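LPG0439 HIT-related domain-containing protein (Legionella pneumophila subsp. pneumophila, PDB 5L0L) is of unknown function but is a predicted membrane protein with a transmembrane helix, of which the HIT-related domain was crystallised. Local coordinates at residues N33-S38 and T72-R77; A27-R32 and N80-L85. All blocks are in the same frame, centred on the assembly; numbering follows the deposited sequence.

Contact 1 (N33-S38 and T72-R77); sequences NKYHYS and TVSEQR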
loop_
_atom_site.group_PDB
_atom_site.type_symbol
_atom_site.label_atom_id
_atom_site.label_comp_id
_atom_site.label_asym_id
_atom_site.label_seq_id
_atom_site.Cartn_x
_atom_site.Cartn_y
_atom_site.Cartn_z
ATOM N N ASN A 33 -13.715 -3.146 17.687
ATOM C CA ASN A 33 -13.620 -3.910 18.926
ATOM C C ASN A 33 -13.232 -5.395 18.819
ATOM O O ASN A 33 -13.583 -6.203 19.680
ATOM C CB ASN A 33 -14.934 -3.734 19.731
ATOM C CG ASN A 33 -14.682 -3.598 21.215
ATOM O OD1 ASN A 33 -13.738 -2.909 21.646
ATOM N ND2 ASN A 33 -15.527 -4.241 22.025
ATOM N N LYS A 34 -12.471 -5.745 17.797
ATOM C CA LYS A 34 -12.232 -7.131 17.466
ATOM C C LYS A 34 -10.847 -7.426 16.875
ATOM O O LYS A 34 -10.206 -8.399 17.267
ATOM C CB LYS A 34 -13.313 -7.592 16.490
ATOM C CG LYS A 34 -13.337 -9.093 16.281
ATOM C CD LYS A 34 -14.488 -9.557 15.391
ATOM C CE LYS A 34 -14.181 -10.938 14.818
ATOM N NZ LYS A 34 -15.262 -11.434 13.926
ATOM N N TYR A 35 -10.418 -6.631 15.896
ATOM C CA TYR A 35 -9.160 -6.921 15.185
ATOM C C TYR A 35 -8.044 -6.059 15.759
ATOM O O TYR A 35 -8.187 -4.830 15.826
ATOM C CB TYR A 35 -9.330 -6.701 13.689
ATOM C CG TYR A 35 -10.419 -7.573 13.095
ATOM C CD1 TYR A 35 -10.181 -8.912 12.766
ATOM C CD2 TYR A 35 -11.708 -7.068 12.901
ATOM C CE1 TYR A 35 -11.194 -9.721 12.237
ATOM C CE2 TYR A 35 -12.728 -7.867 12.367
ATOM C CZ TYR A 35 -12.467 -9.187 12.045
ATOM O OH TYR A 35 -13.490 -9.960 11.530
ATOM N N HIS A 36 -6.971 -6.705 16.202
ATOM C CA HIS A 36 -5.875 -6.019 16.914
ATOM C C HIS A 36 -4.648 -5.908 16.002
ATOM O O HIS A 36 -4.232 -6.913 15.402
ATOM C CB HIS A 36 -5.462 -6.811 18.148
ATOM C CG HIS A 36 -6.595 -7.127 19.070
ATOM N ND1 HIS A 36 -7.274 -6.153 19.768
ATOM C CD2 HIS A 36 -7.183 -8.307 19.392
ATOM C CE1 HIS A 36 -8.240 -6.722 20.481
ATOM N NE2 HIS A 36 -8.203 -8.024 20.271
ATOM N N TYR A 37 -4.058 -4.720 15.949
ATOM C CA TYR A 37 -2.895 -4.414 15.087
ATOM C C TYR A 37 -1.799 -3.707 15.882
ATOM O O TYR A 37 -2.112 -2.926 16.784
ATOM C CB TYR A 37 -3.327 -3.512 13.918
ATOM C CG TYR A 37 -4.398 -4.135 13.054
ATOM C CD1 TYR A 37 -5.736 -4.019 13.397
ATOM C CD2 TYR A 37 -4.067 -4.875 11.924
ATOM C CE1 TYR A 37 -6.738 -4.598 12.630
ATOM C CE2 TYR A 37 -5.063 -5.473 11.151
ATOM C CZ TYR A 37 -6.394 -5.350 11.527
ATOM O OH TYR A 37 -7.372 -5.946 10.772
ATOM N N SER A 38 -0.533 -4.006 15.593
ATOM C CA SER A 38 0.606 -3.296 16.158
ATOM C C SER A 38 1.198 -2.330 15.143
ATOM O O SER A 38 1.164 -2.592 13.945
ATOM C CB SER A 38 1.707 -4.249 16.623
ATOM O OG SER A 38 2.269 -4.952 15.561
ATOM N N THR A 72 -8.970 -12.722 5.827
ATOM C CA THR A 72 -10.331 -12.364 5.469
ATOM C C THR A 72 -10.369 -10.917 5.046
ATOM O O THR A 72 -9.471 -10.137 5.370
ATOM C CB THR A 72 -11.303 -12.563 6.649
ATOM O OG1 THR A 72 -11.071 -11.588 7.669
ATOM C CG2 THR A 72 -11.154 -13.959 7.243
ATOM N N VAL A 73 -11.442 -10.561 4.353
ATOM C CA VAL A 73 -11.641 -9.171 3.981
ATOM C C VAL A 73 -11.698 -8.243 5.211
ATOM O O VAL A 73 -11.170 -7.130 5.145
ATOM C CB VAL A 73 -12.849 -8.975 3.048
ATOM C CG1 VAL A 73 -14.176 -9.254 3.747
ATOM C CG2 VAL A 73 -12.845 -7.577 2.472
ATOM N N SER A 74 -12.299 -8.681 6.325
ATOM C CA SER A 74 -12.303 -7.829 7.532
ATOM C C SER A 74 -10.890 -7.568 8.071
ATOM O O SER A 74 -10.603 -6.463 8.533
ATOM C CB SER A 74 -13.092 -8.440 8.670
ATOM O OG SER A 74 -14.367 -8.804 8.191
ATOM N N GLU A 75 -10.058 -8.599 8.046
ATOM C CA GLU A 75 -8.674 -8.481 8.513
ATOM C C GLU A 75 -7.894 -7.506 7.640
ATOM O O GLU A 75 -7.194 -6.624 8.154
ATOM C CB GLU A 75 -8.002 -9.877 8.577
ATOM C CG GLU A 75 -8.583 -10.757 9.692
ATOM C CD GLU A 75 -8.208 -12.231 9.642
ATOM O OE1 GLU A 75 -7.836 -12.760 8.568
ATOM O OE2 GLU A 75 -8.278 -12.866 10.709
ATOM N N GLN A 76 -8.018 -7.663 6.326
ATOM C CA GLN A 76 -7.378 -6.743 5.386
ATOM C C GLN A 76 -7.908 -5.318 5.526
ATOM O O GLN A 76 -7.149 -4.321 5.497
ATOM C CB GLN A 76 -7.553 -7.256 3.946
ATOM C CG GLN A 76 -6.974 -6.318 2.880
ATOM C CD GLN A 76 -5.449 -6.366 2.851
ATOM O OE1 GLN A 76 -4.735 -5.445 3.361
ATOM N NE2 GLN A 76 -4.935 -7.424 2.316
ATOM N N ARG A 77 -9.227 -5.204 5.658
ATOM C CA ARG A 77 -9.835 -3.904 5.788
ATOM C C ARG A 77 -9.332 -3.166 7.038
ATOM O O ARG A 77 -9.086 -1.962 6.996
ATOM C CB ARG A 77 -11.356 -4.018 5.834
ATOM C CG ARG A 77 -11.998 -2.683 5.576
ATOM C CD ARG A 77 -13.462 -2.696 5.893
ATOM N NE ARG A 77 -14.030 -1.424 5.469
ATOM C CZ ARG A 77 -15.269 -1.054 5.725
ATOM N NH1 ARG A 77 -15.703 0.124 5.272
ATOM N NH2 ARG A 77 -16.062 -1.856 6.409
HETATM O O HOH W 1 -12.596 -12.069 9.825
#

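Contact 2 (A27-R32 and N80-L85); sequences AVITVR and NDVASL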
loop_
_atom_site.group_PDB
_atom_site.type_symbol
_atom_site.label_atom_id
_atom_site.label_comp_id
_atom_site.label_asym_id
_atom_site.label_seq_id
_atom_site.Cartn_x
_atom_site.Cartn_y
_atom_site.Cartn_z
ATOM N N ALA A 27 2.383 1.718 19.185
ATOM C CA ALA A 27 0.981 1.548 19.665
ATOM C C ALA A 27 0.385 0.228 19.275
ATOM O O ALA A 27 0.867 -0.442 18.360
ATOM C CB ALA A 27 0.082 2.681 19.150
ATOM N N VAL A 28 -0.703 -0.131 19.976
ATOM C CA VAL A 28 -1.614 -1.154 19.528
ATOM C C VAL A 28 -2.954 -0.478 19.214
ATOM O O VAL A 28 -3.431 0.386 19.964
ATOM C CB VAL A 28 -1.764 -2.294 20.562
ATOM C CG1 VAL A 28 -2.863 -3.263 20.173
ATOM C CG2 VAL A 28 -0.443 -3.056 20.715
ATOM N N ILE A 29 -3.551 -0.881 18.099
ATOM C CA ILE A 29 -4.776 -0.278 17.576
ATOM C C ILE A 29 -5.779 -1.402 17.307
ATOM O O ILE A 29 -5.446 -2.369 16.617
ATOM C CB ILE A 29 -4.494 0.563 16.324
ATOM C CG1 ILE A 29 -3.334 1.535 16.668
ATOM C CG2 ILE A 29 -5.787 1.223 15.825
ATOM C CD1 ILE A 29 -2.942 2.626 15.695
ATOM N N THR A 30 -6.984 -1.264 17.883
ATOM C CA THR A 30 -8.050 -2.264 17.746
ATOM C C THR A 30 -9.143 -1.695 16.858
ATOM O O THR A 30 -9.569 -0.552 17.050
ATOM C CB THR A 30 -8.633 -2.672 19.099
ATOM O OG1 THR A 30 -7.604 -3.286 19.876
ATOM C CG2 THR A 30 -9.783 -3.691 18.914
ATOM N N VAL A 31 -9.554 -2.487 15.870
ATOM C CA VAL A 31 -10.518 -2.085 14.867
ATOM C C VAL A 31 -11.853 -2.819 15.135
ATOM O O VAL A 31 -11.863 -4.052 15.229
ATOM C CB VAL A 31 -10.052 -2.448 13.447
ATOM C CG1 VAL A 31 -11.097 -2.050 12.411
ATOM C CG2 VAL A 31 -8.738 -1.741 13.137
ATOM N N ARG A 32 -12.926 -2.033 15.309
ATOM C CA ARG A 32 -14.316 -2.537 15.451
ATOM C C ARG A 32 -14.406 -3.505 16.607
ATOM O O ARG A 32 -15.046 -4.550 16.503
ATOM C CB ARG A 32 -14.801 -3.194 14.142
ATOM C CG ARG A 32 -14.961 -2.208 12.991
ATOM C CD ARG A 32 -15.047 -2.848 11.598
ATOM N NE ARG A 32 -15.126 -1.756 10.621
ATOM C CZ ARG A 32 -14.139 -1.302 9.829
ATOM N NH1 ARG A 32 -12.942 -1.900 9.745
ATOM N NH2 ARG A 32 -14.388 -0.249 9.037
ATOM N N ASN A 80 -5.835 -1.839 6.551
ATOM C CA ASN A 80 -5.908 -0.646 5.722
ATOM C C ASN A 80 -6.496 0.562 6.442
ATOM O O ASN A 80 -6.123 1.683 6.145
ATOM C CB ASN A 80 -6.671 -0.957 4.430
ATOM C CG ASN A 80 -5.865 -1.836 3.487
ATOM O OD1 ASN A 80 -4.805 -2.348 3.837
ATOM N ND2 ASN A 80 -6.323 -1.970 2.267
ATOM N N ASP A 81 -7.424 0.334 7.375
ATOM C CA ASP A 81 -7.929 1.437 8.217
ATOM C C ASP A 81 -6.818 1.981 9.130
ATOM O O ASP A 81 -6.674 3.198 9.292
ATOM C CB ASP A 81 -9.107 0.974 9.090
ATOM C CG ASP A 81 -10.411 0.819 8.322
ATOM O OD1 ASP A 81 -10.551 1.267 7.154
ATOM O OD2 ASP A 81 -11.367 0.236 8.933
ATOM N N VAL A 82 -6.077 1.080 9.772
ATOM C CA VAL A 82 -4.959 1.495 10.627
ATOM C C VAL A 82 -3.908 2.251 9.784
ATOM O O VAL A 82 -3.356 3.294 10.221
ATOM C CB VAL A 82 -4.332 0.306 11.362
ATOM C CG1 VAL A 82 -3.102 0.753 12.154
ATOM C CG2 VAL A 82 -5.344 -0.321 12.315
ATOM N N ALA A 83 -3.650 1.759 8.560
ATOM C CA ALA A 83 -2.810 2.502 7.620
ATOM C C ALA A 83 -3.345 3.917 7.346
ATOM O O ALA A 83 -2.590 4.889 7.409
ATOM C CB ALA A 83 -2.573 1.706 6.331
ATOM N N SER A 84 -4.643 4.049 7.085
ATOM C CA SER A 84 -5.245 5.370 6.842
ATOM C C SER A 84 -5.000 6.323 8.009
ATOM O O SER A 84 -4.643 7.493 7.795
ATOM C CB SER A 84 -6.744 5.232 6.586
ATOM O OG SER A 84 -6.966 4.450 5.419
ATOM N N LEU A 85 -5.160 5.818 9.229
ATOM C CA LEU A 85 -4.865 6.594 10.455
ATOM C C LEU A 85 -3.390 7.040 10.471
ATOM O O LEU A 85 -3.086 8.215 10.622
ATOM C CB LEU A 85 -5.167 5.756 11.709
ATOM C CG LEU A 85 -4.667 6.308 13.051
ATOM C CD1 LEU A 85 -5.247 7.670 13.294
ATOM C CD2 LEU A 85 -5.000 5.363 14.208
HETATM O O HOH W 2 -13.050 0.924 6.605
#

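Contact 1 (N33-S38 and T72-R77)
A capping box at the N-terminus of helix 73-92 meets two tyrosines, Tyr35 and Tyr37, that project from the start of strand 35-41 toward the helix. Tyr37 makes the direct bond: its OH donates to the main-chain O of Glu75 at 2.7 Å, lying in the carbonyl plane on a lone pair, with a C=O...O angle of 123°. The carbonyl oxygen sits at the edge of the Tyr37 ring. Ser74 CB and Glu75 CG approach the Tyr35 ring obliquely, Ser74 CB 3.3 Å from its OH and Glu75 CG 3.8 Å from its CE1. Water 1 lies 2.9 Å from Tyr35 OH and 2.7 Å from Thr72 OG1, tying the ring to the N-cap residue. Within the box, Glu75 N donates to Thr72 OG1 (3.2 Å), and Thr72 N returns a bond of 3.0 Å to Glu75 OE1. With CG of Glu75 beside its backbone N (chi1 -69°) and the chain extended beyond, OE1 arrives at Thr72 N, while OE2 takes Tyr55 and Arg69 as partners. Ser74 OG bonds Glu202 of the second subunit. Lys34 and Tyr35 form a classic beta bulge opposite Val31, and the whole is a capped helix start laid against a sheet of the HIT-related domain.

Contact 2 (A27-R32 and N80-L85)
Ile29 and Val31, on one side of strand 25-31, pack against Val82 and Leu85 of helix 73-92 in a helix-on-sheet layer of the HIT-related domain. Strand and helix segments run with their axes 9.5 Å apart at closest approach and their directions 126° apart. The tight part is wholly apolar. Val82 CG2 touches both strand residues, 3.9 Å from Ile29 CG2 and 3.8 Å from Val31 CG2, a position it gains by standing beside its own backbone N, with CG1 anti to that N (chi1 175°). One turn further along the helix, Leu85 CD2 meets the end of the isoleucine, Ile29 CD1, at 3.7 Å. Val39 of the neighbouring strand and Leu190 of helix 176-194 help to close this buried layer. Toward Arg32 the packing gives way to a polar, watered margin. The arginine lies past the strand end, and its chain, extended from CG to NE, carries the guanidinium over to Asp81, whose carboxylate plane is turned 46° from it. Arg32 packs on Arg77 of the second subunit, with which Asp81 also has a long, weak ion pair, so this margin adjoins the dimer interface. Arg32 NH1 forms a salt bridge with Asp81 OD2 at 2.8 Å, the weaker NH2 bond sharing the same oxygen, and water 2 completes the link, accepting from Arg32 NH2 at 3.0 Å and donating to Asp81 OD1 at 2.6 Å.

Contacts 1 and 2 are successive footholds of helix 73-92 on one antiparallel sheet, with centres about 8 Å apart: the helix start lies over strand 35-41 and its next turns over the adjacent strand 25-31. The two strands form a hairpin, joined by a backbone hydrogen bond from Tyr37 N to Ile29 O (2.8 Å) and a side-chain one between His36 ND1 and Thr30 OG1 (2.9 Å). Between helix and sheet, Tyr37 CE1 packs 3.5 Å from Val31 CG2, and Tyr37 also touches Val82, so its ring connects the polar helix start of contact 1 with the apolar layer of contact 2. Both contacts also reach the second subunit.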